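Local coordinates for probable spore coat polysaccharide biosynthesis protein E (Chromobacterium violaceum ATCC 12472, PDB 3G8R) that probably serves as an N-acylneuraminate-9-phosphate synthase, a zinc-binding enzyme of the NeuB family whose TIM barrel is followed by a SAF domain, at residues Y47-T52 against D100-D105. Sequence-based numbering, arbitrary orientation.
Sequences YRNLDT and DEESVD
With CG opposite its carbonyl carbon and beside the backbone N (chi1 -72°), the carboxylate of Asp100 is swung across to the backbone of Asn49, whereas the Asn49 amide, its CG trans to the backbone N, is placed beside Glu102. Asp100 OD1 accepts a nearly straight hydrogen bond from Asn49 N, modelled very short at 2.4 Å with an N-H...O angle of 173°. Asp100 OD1 also takes the hydroxyl of Ser103 through its anti lone pair, the one directed away from OD2, at 3.0 Å from Ser103 OG. Two donors, one from each segment, thus meet at OD1 and may limit rotation of the carboxylate, although the shorter separation cannot be taken at face value. Asp100 OD2 faces Thr52, whose OG1 lies 3.5 Å away.

These residues belong to the (beta/alpha)8 barrel of the NeuB domain: strands 40-47 and 93-98 are adjacent and parallel, and the contact ties together the chain just beyond their C-terminal ends, where Asn49 and Asp100 occupy the N-cap positions of helices 50-53 and 101-109. The zinc ion held by His202 and His225 lies about 8 Å from the side chain of Arg48, which is hydrogen-bonded through NH1 to Gln46 and makes a cation-pi contact with Phe99.

Farther out, the Asn49 amide stacks on the Glu102 carboxylate with their planes 29° apart, Asn49 ND2 being 3.6 Å from Glu102 OE1. On the barrel side, CB of Tyr47 packs against CB of Ser103 at 3.5 Å, and Ser103 O sits at the edge of the tyrosine ring, 3.6 Å from Tyr47 CD2, while the phenol OH is hydrogen-bonded to His110.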
loop_
_atom_site.group_PDB
_atom_site.type_symbol
_atom_site.label_atom_id
_atom_site.label_comp_id
_atom_site.label_asym_id
_atom_site.label_seq_id
_atom_site.Cartn_x
_atom_site.Cartn_y
_atom_site.Cartn_z
ATOM N N TYR A 47 -16.832 -27.244 4.945
ATOM C CA TYR A 47 -17.250 -28.588 5.294
ATOM C C TYR A 47 -17.311 -28.730 6.775
ATOM O O TYR A 47 -16.308 -28.534 7.452
ATOM C CB TYR A 47 -16.258 -29.608 4.781
ATOM C CG TYR A 47 -16.402 -29.977 3.339
ATOM C CD1 TYR A 47 -17.145 -29.193 2.471
ATOM C CD2 TYR A 47 -15.747 -31.090 2.834
ATOM C CE1 TYR A 47 -17.261 -29.526 1.141
ATOM C CE2 TYR A 47 -15.853 -31.430 1.508
ATOM C CZ TYR A 47 -16.615 -30.643 0.663
ATOM O OH TYR A 47 -16.733 -30.966 -0.667
ATOM N N ARG A 48 -18.508 -29.047 7.255
ATOM C CA ARG A 48 -18.771 -29.521 8.614
ATOM C C ARG A 48 -19.555 -30.836 8.536
ATOM O O ARG A 48 -20.527 -30.943 7.784
ATOM C CB ARG A 48 -19.610 -28.513 9.390
ATOM C CG ARG A 48 -18.899 -27.211 9.730
ATOM C CD ARG A 48 -19.868 -26.182 10.344
ATOM N NE ARG A 48 -19.198 -24.908 10.533
ATOM C CZ ARG A 48 -19.041 -24.002 9.578
ATOM N NH1 ARG A 48 -19.517 -24.219 8.360
ATOM N NH2 ARG A 48 -18.415 -22.871 9.846
ATOM N N ASN A 49 -19.130 -31.834 9.303
ATOM C CA ASN A 49 -19.875 -33.066 9.425
ATOM C C ASN A 49 -20.927 -32.830 10.462
ATOM O O ASN A 49 -20.702 -33.055 11.653
ATOM C CB ASN A 49 -18.968 -34.198 9.870
ATOM C CG ASN A 49 -19.560 -35.530 9.584
ATOM O OD1 ASN A 49 -20.036 -36.214 10.494
ATOM N ND2 ASN A 49 -19.574 -35.906 8.292
ATOM N N LEU A 50 -22.076 -32.351 9.996
ATOM C CA LEU A 50 -23.098 -31.821 10.883
ATOM C C LEU A 50 -23.581 -32.801 11.943
ATOM O O LEU A 50 -23.985 -32.380 13.031
ATOM C CB LEU A 50 -24.246 -31.216 10.088
ATOM C CG LEU A 50 -24.410 -29.689 10.242
ATOM C CD1 LEU A 50 -23.186 -28.878 9.854
ATOM C CD2 LEU A 50 -25.619 -29.214 9.450
ATOM N N ASP A 51 -23.495 -34.101 11.621
ATOM C CA ASP A 51 -23.735 -35.210 12.578
ATOM C C ASP A 51 -22.885 -35.136 13.847
ATOM O O ASP A 51 -23.429 -35.165 14.957
ATOM C CB ASP A 51 -23.483 -36.570 11.910
ATOM C CG ASP A 51 -24.657 -37.041 11.032
ATOM O OD1 ASP A 51 -25.807 -36.529 11.196
ATOM O OD2 ASP A 51 -24.410 -37.947 10.184
ATOM N N THR A 52 -21.564 -35.064 13.658
ATOM C CA THR A 52 -20.596 -35.001 14.743
ATOM C C THR A 52 -20.470 -33.570 15.268
ATOM O O THR A 52 -20.294 -33.339 16.468
ATOM C CB THR A 52 -19.178 -35.476 14.279
ATOM O OG1 THR A 52 -18.811 -34.808 13.067
ATOM C CG2 THR A 52 -19.138 -36.979 14.029
ATOM N N ASP A 100 -13.876 -30.292 10.665
ATOM C CA ASP A 100 -13.793 -31.628 11.289
ATOM C C ASP A 100 -12.621 -32.355 10.710
ATOM O O ASP A 100 -12.229 -32.075 9.583
ATOM C CB ASP A 100 -14.942 -32.511 10.817
ATOM C CG ASP A 100 -16.239 -32.125 11.387
ATOM O OD1 ASP A 100 -17.114 -31.734 10.596
ATOM O OD2 ASP A 100 -16.413 -32.241 12.616
ATOM N N GLU A 101 -12.127 -33.363 11.418
ATOM C CA GLU A 101 -11.185 -34.272 10.802
ATOM C C GLU A 101 -11.879 -34.983 9.673
ATOM O O GLU A 101 -11.371 -35.020 8.558
ATOM C CB GLU A 101 -10.585 -35.263 11.801
ATOM C CG GLU A 101 -11.175 -35.215 13.208
ATOM C CD GLU A 101 -10.732 -33.986 13.975
ATOM O OE1 GLU A 101 -9.511 -33.818 14.198
ATOM O OE2 GLU A 101 -11.625 -33.191 14.331
ATOM N N GLU A 102 -13.064 -35.502 9.955
ATOM C CA GLU A 102 -13.847 -36.223 8.947
ATOM C C GLU A 102 -14.088 -35.390 7.692
ATOM O O GLU A 102 -14.270 -35.957 6.616
ATOM C CB GLU A 102 -15.185 -36.735 9.514
ATOM C CG GLU A 102 -15.973 -37.657 8.550
ATOM C CD GLU A 102 -17.078 -38.477 9.238
ATOM O OE1 GLU A 102 -17.923 -39.069 8.516
ATOM O OE2 GLU A 102 -17.103 -38.529 10.494
ATOM N N SER A 103 -14.099 -34.063 7.819
ATOM C CA SER A 103 -14.330 -33.221 6.647
ATOM C C SER A 103 -13.074 -33.129 5.787
ATOM O O SER A 103 -13.152 -32.972 4.572
ATOM C CB SER A 103 -14.857 -31.837 7.036
ATOM O OG SER A 103 -16.063 -31.961 7.770
ATOM N N VAL A 104 -11.916 -33.254 6.417
ATOM C CA VAL A 104 -10.691 -33.403 5.657
ATOM C C VAL A 104 -10.774 -34.668 4.791
ATOM O O VAL A 104 -10.441 -34.629 3.597
ATOM C CB VAL A 104 -9.437 -33.492 6.564
ATOM C CG1 VAL A 104 -8.178 -33.772 5.727
ATOM C CG2 VAL A 104 -9.267 -32.235 7.409
ATOM N N ASP A 105 -11.209 -35.778 5.397
ATOM C CA ASP A 105 -11.331 -37.040 4.686
ATOM C C ASP A 105 -12.149 -36.791 3.453
ATOM O O ASP A 105 -11.757 -37.159 2.334
ATOM C CB ASP A 105 -12.027 -38.073 5.554
ATOM C CG ASP A 105 -11.104 -38.673 6.595
ATOM O OD1 ASP A 105 -9.974 -39.061 6.223
ATOM O OD2 ASP A 105 -11.513 -38.778 7.781
#